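Local atomic coordinates of discoidin-2 (Dictyostelium discoideum, PDB entry 2VM9), a protein that acts as a trimeric, calcium-containing lectin that binds galactose and N-acetylgalactosamine and may take part in spore coat formation. Residues V8-N13 with L151-V156; S55-N60 with Q139-H144; P192-S197 with I226-F231. All coordinates share one frame; numbering follows the deposited sequence.

Contact 1 (V8-N13 with L151-V156)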
ATOM      1  N   VAL A   8      16.147   1.444  -5.917  1.00 11.75           N
ATOM      2  CA  VAL A   8      15.715   2.566  -5.081  1.00  9.83           C
ATOM      3  C   VAL A   8      16.568   2.586  -3.810  1.00  8.41           C
ATOM      4  O   VAL A   8      16.691   1.561  -3.156  1.00  8.87           O
ATOM      5  CB  VAL A   8      14.232   2.362  -4.684  1.00  9.21           C
ATOM      6  CG1 VAL A   8      13.783   3.345  -3.577  1.00  9.06           C
ATOM      7  CG2 VAL A   8      13.332   2.447  -5.935  1.00 10.11           C
ATOM      8  N   SER A   9      17.115   3.753  -3.466  1.00  7.81           N
ATOM      9  CA  SER A   9      17.815   3.981  -2.204  0.70  7.11           C
ATOM     10  C   SER A   9      16.737   4.283  -1.160  1.00  7.31           C
ATOM     11  O   SER A   9      16.201   5.388  -1.132  1.00  7.46           O
ATOM     12  CB  SER A   9      18.778   5.180  -2.345  0.70  6.69           C
ATOM     13  OG  SER A   9      19.762   4.909  -3.341  0.70  5.85           O
ATOM     14  N   CYS A  10      16.400   3.294  -0.341  1.00  6.62           N
ATOM     15  CA  CYS A  10      15.227   3.389   0.527  1.00  6.74           C
ATOM     16  C   CYS A  10      15.330   4.501   1.566  1.00  6.81           C
ATOM     17  O   CYS A  10      14.393   5.268   1.722  1.00  7.11           O
ATOM     18  CB  CYS A  10      14.948   2.069   1.217  1.00  6.12           C
ATOM     19  SG  CYS A  10      14.463   0.801   0.043  1.00  8.36           S
ATOM     20  N   LEU A  11      16.448   4.566   2.296  1.00  6.53           N
ATOM     21  CA  LEU A  11      16.591   5.584   3.341  1.00  7.42           C
ATOM     22  C   LEU A  11      16.691   6.982   2.726  1.00  7.34           C
ATOM     23  O   LEU A  11      16.105   7.926   3.253  1.00  7.29           O
ATOM     24  CB  LEU A  11      17.815   5.310   4.214  1.00  7.29           C
ATOM     25  CG  LEU A  11      17.919   3.980   4.964  1.00 11.70           C
ATOM     26  CD1 LEU A  11      18.977   4.181   6.085  1.00 11.87           C
ATOM     27  CD2 LEU A  11      16.627   3.377   5.475  1.00 13.96           C
ATOM     28  N   ALA A  12      17.385   7.104   1.590  1.00  6.94           N
ATOM     29  CA  ALA A  12      17.560   8.415   0.949  1.00  8.12           C
ATOM     30  C   ALA A  12      16.191   8.982   0.589  1.00  8.00           C
ATOM     31  O   ALA A  12      15.970  10.180   0.683  1.00  8.14           O
ATOM     32  CB  ALA A  12      18.453   8.339  -0.299  1.00  8.19           C
ATOM     33  N   ASN A  13      15.284   8.094   0.196  1.00  7.26           N
ATOM     34  CA  ASN A  13      13.949   8.494  -0.226  1.00  6.95           C
ATOM     35  C   ASN A  13      12.928   8.507   0.906  1.00  7.77           C
ATOM     36  O   ASN A  13      11.732   8.741   0.665  1.00  7.38           O
ATOM     37  CB  ASN A  13      13.486   7.545  -1.321  1.00  7.86           C
ATOM     38  CG  ASN A  13      14.043   7.920  -2.666  1.00  8.34           C
ATOM     39  OD1 ASN A  13      13.437   8.719  -3.395  1.00  7.97           O
ATOM     40  ND2 ASN A  13      15.213   7.357  -3.018  1.00  8.01           N
ATOM     41  N   LEU A 151      19.716   0.693   2.088  1.00  5.23           N
ATOM     42  CA  LEU A 151      19.066  -0.526   1.633  1.00  5.68           C
ATOM     43  C   LEU A 151      18.526  -0.222   0.270  1.00  6.71           C
ATOM     44  O   LEU A 151      17.841   0.796   0.106  1.00  6.65           O
ATOM     45  CB  LEU A 151      17.899  -0.842   2.576  1.00  5.81           C
ATOM     46  CG  LEU A 151      18.302  -1.453   3.921  1.00  6.78           C
ATOM     47  CD1 LEU A 151      17.157  -1.350   4.901  1.00  7.40           C
ATOM     48  CD2 LEU A 151      18.779  -2.939   3.737  1.00  9.80           C
ATOM     49  N   TYR A 152      18.802  -1.113  -0.692  1.00  7.20           N
ATOM     50  CA  TYR A 152      18.413  -0.912  -2.101  1.00  6.88           C
ATOM     51  C   TYR A 152      17.322  -1.910  -2.466  1.00  7.60           C
ATOM     52  O   TYR A 152      17.447  -3.096  -2.170  1.00  7.40           O
ATOM     53  CB  TYR A 152      19.605  -1.069  -3.045  1.00  7.07           C
ATOM     54  CG  TYR A 152      20.657  -0.058  -2.731  1.00  6.80           C
ATOM     55  CD1 TYR A 152      20.599   1.217  -3.294  1.00  7.40           C
ATOM     56  CD2 TYR A 152      21.679  -0.360  -1.825  1.00  7.14           C
ATOM     57  CE1 TYR A 152      21.523   2.176  -2.986  1.00  7.99           C
ATOM     58  CE2 TYR A 152      22.639   0.602  -1.499  1.00  5.72           C
ATOM     59  CZ  TYR A 152      22.563   1.857  -2.105  1.00  6.40           C
ATOM     60  OH  TYR A 152      23.450   2.834  -1.817  1.00  7.17           O
ATOM     61  N   ALA A 153      16.251  -1.408  -3.078  1.00  7.94           N
ATOM     62  CA  ALA A 153      15.114  -2.271  -3.412  1.00  7.97           C
ATOM     63  C   ALA A 153      14.738  -2.085  -4.880  1.00  7.92           C
ATOM     64  O   ALA A 153      15.054  -1.062  -5.492  1.00  7.59           O
ATOM     65  CB  ALA A 153      13.894  -1.937  -2.501  1.00  8.07           C
ATOM     66  N   LEU A 154      14.054  -3.074  -5.451  1.00  8.31           N
ATOM     67  CA  LEU A 154      13.508  -2.869  -6.789  1.00  9.68           C
ATOM     68  C   LEU A 154      12.499  -1.730  -6.776  1.00  9.87           C
ATOM     69  O   LEU A 154      11.764  -1.583  -5.823  1.00 10.16           O
ATOM     70  CB  LEU A 154      12.788  -4.124  -7.272  1.00  9.25           C
ATOM     71  CG  LEU A 154      13.677  -5.345  -7.488  1.00  9.55           C
ATOM     72  CD1 LEU A 154      12.803  -6.536  -7.920  1.00 12.31           C
ATOM     73  CD2 LEU A 154      14.751  -5.011  -8.539  1.00  9.89           C
ATOM     74  N   PRO A 155      12.436  -0.939  -7.853  1.00 11.37           N
ATOM     75  CA  PRO A 155      11.363   0.065  -7.939  1.00 12.13           C
ATOM     76  C   PRO A 155      10.004  -0.599  -7.983  1.00 12.65           C
ATOM     77  O   PRO A 155       9.897  -1.771  -8.409  1.00 12.09           O
ATOM     78  CB  PRO A 155      11.596   0.755  -9.301  1.00 12.55           C
ATOM     79  CG  PRO A 155      12.885   0.357  -9.738  1.00 13.60           C
ATOM     80  CD  PRO A 155      13.335  -0.898  -9.015  1.00 11.96           C
ATOM     81  N   VAL A 156       8.980   0.147  -7.571  1.00 13.14           N
ATOM     82  CA  VAL A 156       7.590  -0.307  -7.654  1.00 15.03           C
ATOM     83  C   VAL A 156       7.200  -0.430  -9.125  1.00 15.33           C
ATOM     84  O   VAL A 156       7.594   0.380  -9.952  1.00 16.10           O
ATOM     85  CB  VAL A 156       6.622   0.619  -6.856  1.00 15.09           C
ATOM     86  CG1 VAL A 156       5.203   0.077  -6.891  1.00 17.28           C
ATOM     87  CG2 VAL A 156       7.073   0.708  -5.395  1.00 17.78           C
TER
HETATM   88  O   HOH W   1      22.687   5.396  -2.324  1.00 12.62           O

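Contact 2 (S55-N60 with Q139-H144)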
ATOM      1  N   SER A  55      24.053   2.348  22.360  1.00  5.69           N
ATOM      2  CA  SER A  55      24.470   2.644  23.726  1.00  5.97           C
ATOM      3  C   SER A  55      25.218   1.462  24.364  1.00  6.32           C
ATOM      4  O   SER A  55      26.316   1.614  24.916  1.00  7.05           O
ATOM      5  CB  SER A  55      23.291   3.057  24.605  1.00  6.21           C
ATOM      6  OG  SER A  55      23.796   3.381  25.905  1.00  6.97           O
ATOM      7  N   VAL A  56      24.612   0.289  24.261  1.00  6.14           N
ATOM      8  CA  VAL A  56      25.170  -0.971  24.771  1.00  6.16           C
ATOM      9  C   VAL A  56      26.055  -1.594  23.705  1.00  6.07           C
ATOM     10  O   VAL A  56      25.709  -1.596  22.530  1.00  6.22           O
ATOM     11  CB  VAL A  56      24.006  -1.921  25.118  1.00  6.50           C
ATOM     12  CG1 VAL A  56      24.538  -3.327  25.489  1.00  7.40           C
ATOM     13  CG2 VAL A  56      23.190  -1.301  26.257  1.00  8.36           C
ATOM     14  N   LEU A  57      27.211  -2.100  24.129  1.00  5.54           N
ATOM     15  CA  LEU A  57      28.109  -2.792  23.222  1.00  5.60           C
ATOM     16  C   LEU A  57      28.016  -4.270  23.547  1.00  5.84           C
ATOM     17  O   LEU A  57      28.485  -4.728  24.593  1.00  6.67           O
ATOM     18  CB  LEU A  57      29.554  -2.305  23.386  1.00  5.20           C
ATOM     19  CG  LEU A  57      29.808  -0.853  22.972  1.00  4.37           C
ATOM     20  CD1 LEU A  57      31.271  -0.483  23.341  1.00  5.18           C
ATOM     21  CD2 LEU A  57      29.508  -0.591  21.480  1.00  5.25           C
ATOM     22  N   ASP A  58      27.333  -4.985  22.678  1.00  5.93           N
ATOM     23  CA  ASP A  58      27.235  -6.443  22.776  1.00  6.84           C
ATOM     24  C   ASP A  58      26.832  -6.965  21.401  1.00  6.68           C
ATOM     25  O   ASP A  58      26.849  -6.195  20.443  1.00  7.31           O
ATOM     26  CB  ASP A  58      26.270  -6.881  23.907  1.00  7.30           C
ATOM     27  CG  ASP A  58      24.802  -6.504  23.659  1.00  8.41           C
ATOM     28  OD1 ASP A  58      24.436  -5.968  22.586  1.00  6.89           O
ATOM     29  OD2 ASP A  58      24.005  -6.747  24.602  1.00  9.48           O
ATOM     30  N   LYS A  59      26.464  -8.249  21.316  1.00  6.67           N
ATOM     31  CA  LYS A  59      26.095  -8.843  20.014  1.00  7.36           C
ATOM     32  C   LYS A  59      24.594  -8.827  19.737  1.00  7.42           C
ATOM     33  O   LYS A  59      24.121  -9.478  18.781  1.00  8.70           O
ATOM     34  CB  LYS A  59      26.618 -10.281  19.934  1.00  7.97           C
ATOM     35  CG  LYS A  59      28.106 -10.353  20.021  1.00  9.05           C
ATOM     36  CD  LYS A  59      28.584 -11.804  19.977  1.00 13.46           C
ATOM     37  CE  LYS A  59      28.580 -12.431  21.397  1.00 17.68           C
ATOM     38  NZ  LYS A  59      28.895 -13.874  21.283  1.00 24.06           N
ATOM     39  N   ASN A  60      23.867  -8.027  20.522  1.00  7.07           N
ATOM     40  CA  ASN A  60      22.396  -7.970  20.491  1.00  7.48           C
ATOM     41  C   ASN A  60      21.809  -6.659  19.956  1.00  6.55           C
ATOM     42  O   ASN A  60      20.590  -6.436  20.060  1.00  6.58           O
ATOM     43  CB  ASN A  60      21.896  -8.173  21.924  1.00  8.41           C
ATOM     44  CG  ASN A  60      22.363  -9.496  22.486  1.00 10.43           C
ATOM     45  OD1 ASN A  60      22.234 -10.524  21.821  1.00 13.07           O
ATOM     46  ND2 ASN A  60      22.947  -9.468  23.678  1.00 11.31           N
ATOM     47  N   GLN A 139      27.705  -7.814  14.670  1.00  6.41           N
ATOM     48  CA  GLN A 139      28.274  -8.878  15.494  1.00  7.00           C
ATOM     49  C   GLN A 139      29.597  -8.486  16.119  1.00  6.28           C
ATOM     50  O   GLN A 139      29.862  -8.839  17.257  1.00  6.89           O
ATOM     51  CB  GLN A 139      28.478 -10.157  14.675  1.00  7.24           C
ATOM     52  CG  GLN A 139      27.152 -10.711  14.170  1.00 10.81           C
ATOM     53  CD  GLN A 139      26.218 -11.123  15.306  1.00 12.96           C
ATOM     54  OE1 GLN A 139      26.546 -12.027  16.086  1.00 13.57           O
ATOM     55  NE2 GLN A 139      25.050 -10.457  15.412  1.00 11.63           N
ATOM     56  N   THR A 140      30.458  -7.830  15.340  1.00  5.46           N
ATOM     57  CA  THR A 140      31.760  -7.404  15.848  1.00  5.41           C
ATOM     58  C   THR A 140      31.983  -5.946  15.395  1.00  5.47           C
ATOM     59  O   THR A 140      31.357  -5.477  14.435  1.00  5.49           O
ATOM     60  CB  THR A 140      32.903  -8.290  15.299  1.00  5.54           C
ATOM     61  OG1 THR A 140      32.877  -8.286  13.859  1.00  6.96           O
ATOM     62  CG2 THR A 140      32.771  -9.760  15.795  1.00  5.33           C
ATOM     63  N   TYR A 141      32.873  -5.244  16.064  1.00  4.43           N
ATOM     64  CA  TYR A 141      33.022  -3.816  15.786  1.00  4.92           C
ATOM     65  C   TYR A 141      34.426  -3.367  16.163  1.00  4.98           C
ATOM     66  O   TYR A 141      35.101  -4.001  16.977  1.00  4.32           O
ATOM     67  CB  TYR A 141      31.967  -3.001  16.563  1.00  4.55           C
ATOM     68  CG  TYR A 141      31.790  -3.507  17.983  1.00  4.90           C
ATOM     69  CD1 TYR A 141      32.569  -2.995  19.011  1.00  4.93           C
ATOM     70  CD2 TYR A 141      30.839  -4.497  18.281  1.00  5.01           C
ATOM     71  CE1 TYR A 141      32.432  -3.454  20.338  1.00  6.40           C
ATOM     72  CE2 TYR A 141      30.708  -4.993  19.608  1.00  5.10           C
ATOM     73  CZ  TYR A 141      31.508  -4.457  20.604  1.00  5.16           C
ATOM     74  OH  TYR A 141      31.443  -4.911  21.870  1.00  7.76           O
ATOM     75  N   ASN A 142      34.854  -2.270  15.534  1.00  4.86           N
ATOM     76  CA  ASN A 142      36.065  -1.567  15.943  1.00  6.22           C
ATOM     77  C   ASN A 142      35.625  -0.399  16.788  1.00  5.14           C
ATOM     78  O   ASN A 142      34.955   0.507  16.282  1.00  5.37           O
ATOM     79  CB  ASN A 142      36.867  -1.034  14.744  1.00  6.92           C
ATOM     80  CG  ASN A 142      38.046  -0.195  15.204  1.00 12.27           C
ATOM     81  OD1 ASN A 142      38.246   0.838  14.662  1.00 13.43           O
ATOM     82  ND2 ASN A 142      38.845  -0.669  16.061  1.00 17.46           N
ATOM     83  N   ASN A 143      36.009  -0.434  18.063  1.00  4.60           N
ATOM     84  CA  ASN A 143      35.760   0.642  19.036  1.00  4.26           C
ATOM     85  C   ASN A 143      34.319   0.842  19.516  1.00  5.20           C
ATOM     86  O   ASN A 143      34.083   1.005  20.707  1.00  6.03           O
ATOM     87  CB  ASN A 143      36.351   1.980  18.553  1.00  4.17           C
ATOM     88  CG  ASN A 143      37.874   1.994  18.716  1.00  6.16           C
ATOM     89  OD1 ASN A 143      38.375   1.343  19.620  1.00  6.26           O
ATOM     90  ND2 ASN A 143      38.593   2.714  17.858  1.00  6.57           N
ATOM     91  N   HIS A 144      33.374   0.854  18.591  1.00  4.77           N
ATOM     92  CA  HIS A 144      31.961   1.033  18.969  1.00  4.33           C
ATOM     93  C   HIS A 144      31.077   0.534  17.852  1.00  4.73           C
ATOM     94  O   HIS A 144      31.492   0.533  16.704  1.00  5.05           O
ATOM     95  CB  HIS A 144      31.664   2.525  19.202  1.00  4.48           C
ATOM     96  CG  HIS A 144      30.499   2.759  20.112  1.00  5.40           C
ATOM     97  ND1 HIS A 144      30.642   2.904  21.475  1.00  4.38           N
ATOM     98  CD2 HIS A 144      29.174   2.834  19.859  1.00  5.39           C
ATOM     99  CE1 HIS A 144      29.455   3.091  22.024  1.00  5.53           C
ATOM    100  NE2 HIS A 144      28.545   3.036  21.064  1.00  5.94           N
TER

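Contact 3 (P192-S197 with I226-F231)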
ATOM      1  N   PRO A 192     -19.377   4.237  -9.539  1.00 18.59           N
ATOM      2  CA  PRO A 192     -19.878   4.720  -8.240  1.00 20.00           C
ATOM      3  C   PRO A 192     -19.153   5.994  -7.774  1.00 20.84           C
ATOM      4  O   PRO A 192     -19.803   6.927  -7.287  1.00 21.62           O
ATOM      5  CB  PRO A 192     -19.602   3.549  -7.309  1.00 20.31           C
ATOM      6  CG  PRO A 192     -19.739   2.326  -8.219  1.00 20.30           C
ATOM      7  CD  PRO A 192     -19.089   2.790  -9.516  1.00 18.80           C
ATOM      8  N   VAL A 193     -17.835   6.050  -7.965  1.00 20.55           N
ATOM      9  CA  VAL A 193     -17.018   7.214  -7.591  1.00 20.76           C
ATOM     10  C   VAL A 193     -16.139   7.609  -8.764  1.00 20.10           C
ATOM     11  O   VAL A 193     -15.660   6.733  -9.493  1.00 20.14           O
ATOM     12  CB  VAL A 193     -16.092   6.871  -6.365  1.00 21.04           C
ATOM     13  CG1 VAL A 193     -15.209   8.066  -5.968  1.00 21.06           C
ATOM     14  CG2 VAL A 193     -16.908   6.412  -5.192  1.00 22.59           C
ATOM     15  N   GLU A 194     -15.908   8.908  -8.957  1.00 19.25           N
ATOM     16  CA  GLU A 194     -15.047   9.358 -10.047  1.00 19.22           C
ATOM     17  C   GLU A 194     -13.584   9.013  -9.753  1.00 19.26           C
ATOM     18  O   GLU A 194     -13.091   9.240  -8.638  1.00 19.96           O
ATOM     19  CB  GLU A 194     -15.210  10.860 -10.326  1.00 18.89           C
ATOM     20  CG  GLU A 194     -14.362  11.351 -11.490  1.00 19.35           C
ATOM     21  CD  GLU A 194     -14.559  12.825 -11.838  1.00 20.35           C
ATOM     22  OE1 GLU A 194     -15.339  13.524 -11.159  1.00 20.15           O
ATOM     23  OE2 GLU A 194     -13.950  13.268 -12.826  1.00 20.98           O
ATOM     24  N   PHE A 195     -12.911   8.422 -10.736  1.00 17.75           N
ATOM     25  CA  PHE A 195     -11.491   8.115 -10.637  1.00 17.71           C
ATOM     26  C   PHE A 195     -10.659   9.402 -10.768  1.00 17.96           C
ATOM     27  O   PHE A 195     -11.107  10.393 -11.356  1.00 17.69           O
ATOM     28  CB  PHE A 195     -11.049   7.161 -11.759  1.00 17.07           C
ATOM     29  CG  PHE A 195     -11.432   5.702 -11.553  1.00 15.89           C
ATOM     30  CD1 PHE A 195     -10.774   4.909 -10.630  1.00 14.29           C
ATOM     31  CD2 PHE A 195     -12.393   5.109 -12.363  1.00 16.67           C
ATOM     32  CE1 PHE A 195     -11.091   3.550 -10.473  1.00 14.59           C
ATOM     33  CE2 PHE A 195     -12.723   3.745 -12.210  1.00 14.74           C
ATOM     34  CZ  PHE A 195     -12.078   2.970 -11.276  1.00 15.18           C
ATOM     35  N   LEU A 196      -9.423   9.354 -10.270  1.00 19.12           N
ATOM     36  CA  LEU A 196      -8.484  10.471 -10.458  1.00 19.90           C
ATOM     37  C   LEU A 196      -7.887  10.531 -11.869  1.00 20.14           C
ATOM     38  O   LEU A 196      -7.564  11.615 -12.379  1.00 21.40           O
ATOM     39  CB  LEU A 196      -7.381  10.425  -9.390  1.00 20.36           C
ATOM     40  CG  LEU A 196      -7.887  10.627  -7.959  1.00 22.14           C
ATOM     41  CD1 LEU A 196      -6.740  10.464  -6.952  1.00 25.12           C
ATOM     42  CD2 LEU A 196      -8.551  11.993  -7.835  1.00 22.24           C
ATOM     43  N   SER A 197      -7.748   9.372 -12.516  1.00 18.92           N
ATOM     44  CA  SER A 197      -7.294   9.329 -13.906  1.00 18.07           C
ATOM     45  C   SER A 197      -8.126   8.272 -14.647  1.00 16.86           C
ATOM     46  O   SER A 197      -8.922   7.554 -14.021  1.00 16.22           O
ATOM     47  CB  SER A 197      -5.816   8.976 -13.984  1.00 18.01           C
ATOM     48  OG  SER A 197      -5.601   7.674 -13.469  1.00 18.67           O
ATOM     49  N   ILE A 226     -14.116   5.646 -22.351  1.00 12.69           N
ATOM     50  CA  ILE A 226     -13.834   5.548 -20.923  1.00 12.57           C
ATOM     51  C   ILE A 226     -13.324   6.912 -20.464  1.00 13.00           C
ATOM     52  O   ILE A 226     -12.458   7.493 -21.092  1.00 13.60           O
ATOM     53  CB  ILE A 226     -12.789   4.469 -20.613  1.00 12.36           C
ATOM     54  CG1 ILE A 226     -13.249   3.098 -21.149  1.00 12.24           C
ATOM     55  CG2 ILE A 226     -12.526   4.408 -19.103  1.00 13.16           C
ATOM     56  CD1 ILE A 226     -12.115   2.048 -21.322  1.00 12.89           C
ATOM     57  N   THR A 227     -13.898   7.410 -19.387  1.00 13.86           N
ATOM     58  CA  THR A 227     -13.441   8.669 -18.757  1.00 14.32           C
ATOM     59  C   THR A 227     -13.174   8.403 -17.279  1.00 15.03           C
ATOM     60  O   THR A 227     -13.329   7.281 -16.780  1.00 14.96           O
ATOM     61  CB  THR A 227     -14.504   9.783 -18.888  1.00 14.33           C
ATOM     62  OG1 THR A 227     -15.645   9.487 -18.065  1.00 13.37           O
ATOM     63  CG2 THR A 227     -14.940   9.956 -20.349  1.00 15.53           C
ATOM     64  N   THR A 228     -12.788   9.451 -16.548  1.00 14.77           N
ATOM     65  CA  THR A 228     -12.695   9.308 -15.121  1.00 14.85           C
ATOM     66  C   THR A 228     -14.037   9.008 -14.474  1.00 14.11           C
ATOM     67  O   THR A 228     -14.055   8.453 -13.384  1.00 14.48           O
ATOM     68  CB  THR A 228     -12.117  10.576 -14.470  1.00 14.95           C
ATOM     69  OG1 THR A 228     -12.927  11.695 -14.840  1.00 16.09           O
ATOM     70  CG2 THR A 228     -10.688  10.776 -14.932  1.00 14.53           C
ATOM     71  N   LYS A 229     -15.148   9.377 -15.127  1.00 14.13           N
ATOM     72  CA  LYS A 229     -16.477   9.265 -14.521  1.00 15.01           C
ATOM     73  C   LYS A 229     -17.240   8.002 -14.906  1.00 13.49           C
ATOM     74  O   LYS A 229     -18.135   7.582 -14.192  1.00 13.33           O
ATOM     75  CB  LYS A 229     -17.347  10.467 -14.902  1.00 15.55           C
ATOM     76  CG  LYS A 229     -16.925  11.812 -14.277  1.00 18.31           C
ATOM     77  CD  LYS A 229     -17.993  12.897 -14.546  1.00 18.87           C
ATOM     78  CE  LYS A 229     -17.592  14.251 -13.917  1.00 22.14           C
ATOM     79  NZ  LYS A 229     -18.559  15.361 -14.269  1.00 22.44           N
ATOM     80  N   GLY A 230     -16.880   7.405 -16.031  1.00 12.95           N
ATOM     81  CA  GLY A 230     -17.641   6.252 -16.499  1.00 12.74           C
ATOM     82  C   GLY A 230     -17.218   5.805 -17.869  1.00 11.80           C
ATOM     83  O   GLY A 230     -16.146   6.150 -18.340  1.00 11.54           O
ATOM     84  N   PHE A 231     -18.059   4.992 -18.505  1.00 11.37           N
ATOM     85  CA  PHE A 231     -17.712   4.512 -19.836  1.00 10.35           C
ATOM     86  C   PHE A 231     -18.982   4.093 -20.548  1.00 10.03           C
ATOM     87  O   PHE A 231     -20.061   4.083 -19.952  1.00 10.59           O
ATOM     88  CB  PHE A 231     -16.723   3.336 -19.730  1.00 10.47           C
ATOM     89  CG  PHE A 231     -17.341   2.054 -19.193  1.00 10.06           C
ATOM     90  CD1 PHE A 231     -17.721   1.037 -20.065  1.00 11.09           C
ATOM     91  CD2 PHE A 231     -17.542   1.875 -17.819  1.00 10.70           C
ATOM     92  CE1 PHE A 231     -18.273  -0.139 -19.584  1.00 10.03           C
ATOM     93  CE2 PHE A 231     -18.118   0.690 -17.326  1.00 11.58           C
ATOM     94  CZ  PHE A 231     -18.488  -0.314 -18.220  1.00 12.10           C
TER

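Contact 1 (V8-N13 with L151-V156)
With CG1 anti to the backbone N (chi1 168°), V8 has its other methyl, CG2, anti to the carbonyl carbon and set against P155, where V8 CG2 and P155 CA are 3.7 Å apart. C10 has its sulfur anti to the carbonyl carbon (chi1 -66°), which places C10 SG 3.8 Å from A153 CB. Small, apolar A153 lets the sulfur come in close on this buried side, and the branched V8 lays a methyl against the proline. The backbones are joined by a reciprocal pair of bonds, V8 N to A153 O at 2.8 Å and A153 N to V8 O at 3.0 Å. Next along, C10 N donates to L151 O at 2.9 Å. Between these bonds V8 O also receives a CA-H contact, 3.2 Å from Y152 CA. This is an antiparallel pairing in the beta-sandwich of a discoidin (F5/8 type C) domain, in which strand 8-9 near the N-terminus lies against strand 146-153 close to the linker. V8 and A153 form the hydrogen-bonded pair and share one face of the sheet; S9 and Y152, the non-hydrogen-bonded pair, share the other. There a water lies 2.7 Å from Y152 OH; its second leg, to S9 OG, holds for one of two conformers of that serine, so a lasting water bridge is doubtful. Past the strand the chain coils into a turn, and S9 O is gripped from opposite faces of its plane by N13 N and by the side-chain amide, N13 ND2 at 2.9 Å. The E150 carboxylate accepts from the backbone of L11 and A12 at the start of this turn, whose far end bonds to R19 and S133 of the second subunit.

Contact 2 (S55-N60 with Q139-H144)
D58 OD1 is held by two donors, the backbone N60 N at 3.0 Å, which closes an Asx turn, and the side-chain amide of Q61. The other oxygen takes the side chain of the same asparagine, N60 ND2 to D58 OD2 at 3.1 Å, and both of these N60 donors come from above the carboxylate plane. An aspartate suits the place because its short chain carries two acceptors back onto its own loop, while its backbone faces the partner strand: D58 O lies 4.1 Å from Y141 CE2. The loop 55-60 runs along the end of strand 133-142 of the discoidin beta-sandwich and the turn that follows it. L57 does most of the touching. Its CD2 methyl stands 3.6 Å from the centroid of the H144 imidazole, only 3° off the ring normal, in a CH-pi contact, and the two side chains cross at about a right angle. The rotation of the imidazole is fixed from elsewhere, since H144 NE2 bonds to S54 O. On its other flank L57 CB meets the tyrosine hydroxyl, Y141 OH, at 3.6 Å. Y141 has chi1 at 42°, with CG between its backbone N and carbonyl carbon, and this swings the ring toward the loop. Further along, the aliphatic part of the lysine lies on the strand backbone, K59 CG being 3.6 Å from Q139 O, while the charged end leads away. S55 OG bonds to R45 and to the calcium ligand D47 of the third subunit. No hydrogen bond joins the two segments, so the contact rests on dispersion and CH-pi packing, with the polar groups ordering each segment from within or from nearby residues.

Contact 3 (P192-S197 with I226-F231)
Two loops of the H-type lectin domain meet here: 192-197, on the way from strand 183-190 to strand 200-211, and the turn of the hairpin between strands 216-224 and 230-237. They are joined through E194, F195 and T228. F195 N donates to T228 O at 2.9 Å, and the threonine hydroxyl returns a bond, T228 OG1 to E194 OE2 at 2.8 Å. That oxygen is met on its anti side, 18° out of the carboxylate plane. E194 reaches the hydroxyl with CG anti to the backbone N (chi1 -178°) and the rest of the chain extended. Threonine serves well because its two branches do different work: the hydroxyl is taken by E194, and the methyl packs on the neighbouring loop backbone, T228 CG2 being 3.6 Å from S197 C. The aliphatic chain of K229 lies over one face of the carboxylate, K229 CG being 3.5 Å from E194 CD. K229 NZ stays 4.8 Å from E194 OE1, too far for a salt bridge, although the opposite charges should still attract weakly. The turn is shaped from within by T227. Its hydroxyl oxygen accepts in an ST turn from K229 N, with T227 OG1 at 3.0 Å, and in an ST motif from G230 N. T227 N donates to G230 O at 2.8 Å, and the glycine, with no side chain, readily takes up the unusually extended backbone there. K229 bonds through its backbone to F191, just after strand 183-190, and F231 to V189 on it. The F195 ring points away from the turn, edge-to-face with F191 and against A252 and E254 of strand 243-254, while the ring of Y159 of the second subunit meets it with the planes at about 45°.

Contacts 1 and 2 belong to the discoidin domain and contact 3 to the lectin domain. Along the chain contact 2 is nested inside the loop that contact 1 closes; their centres are about 27 Å apart and their nearest atoms about 15 Å, without touching. Contact 3 follows in series, its centre about 32 Å from that of contact 1 and about 56 Å from that of contact 2; contacts 2 and 3 lie on opposite sides of the chain's centre. In the trimer contacts 1 and 3 both touch the second subunit, and L154 of contact 1 packs on L196 of the third subunit. Contact 2 reaches calcium-site residues of that subunit, whereas contact 3 lies away from the carbohydrate-binding D209, R218 and W238.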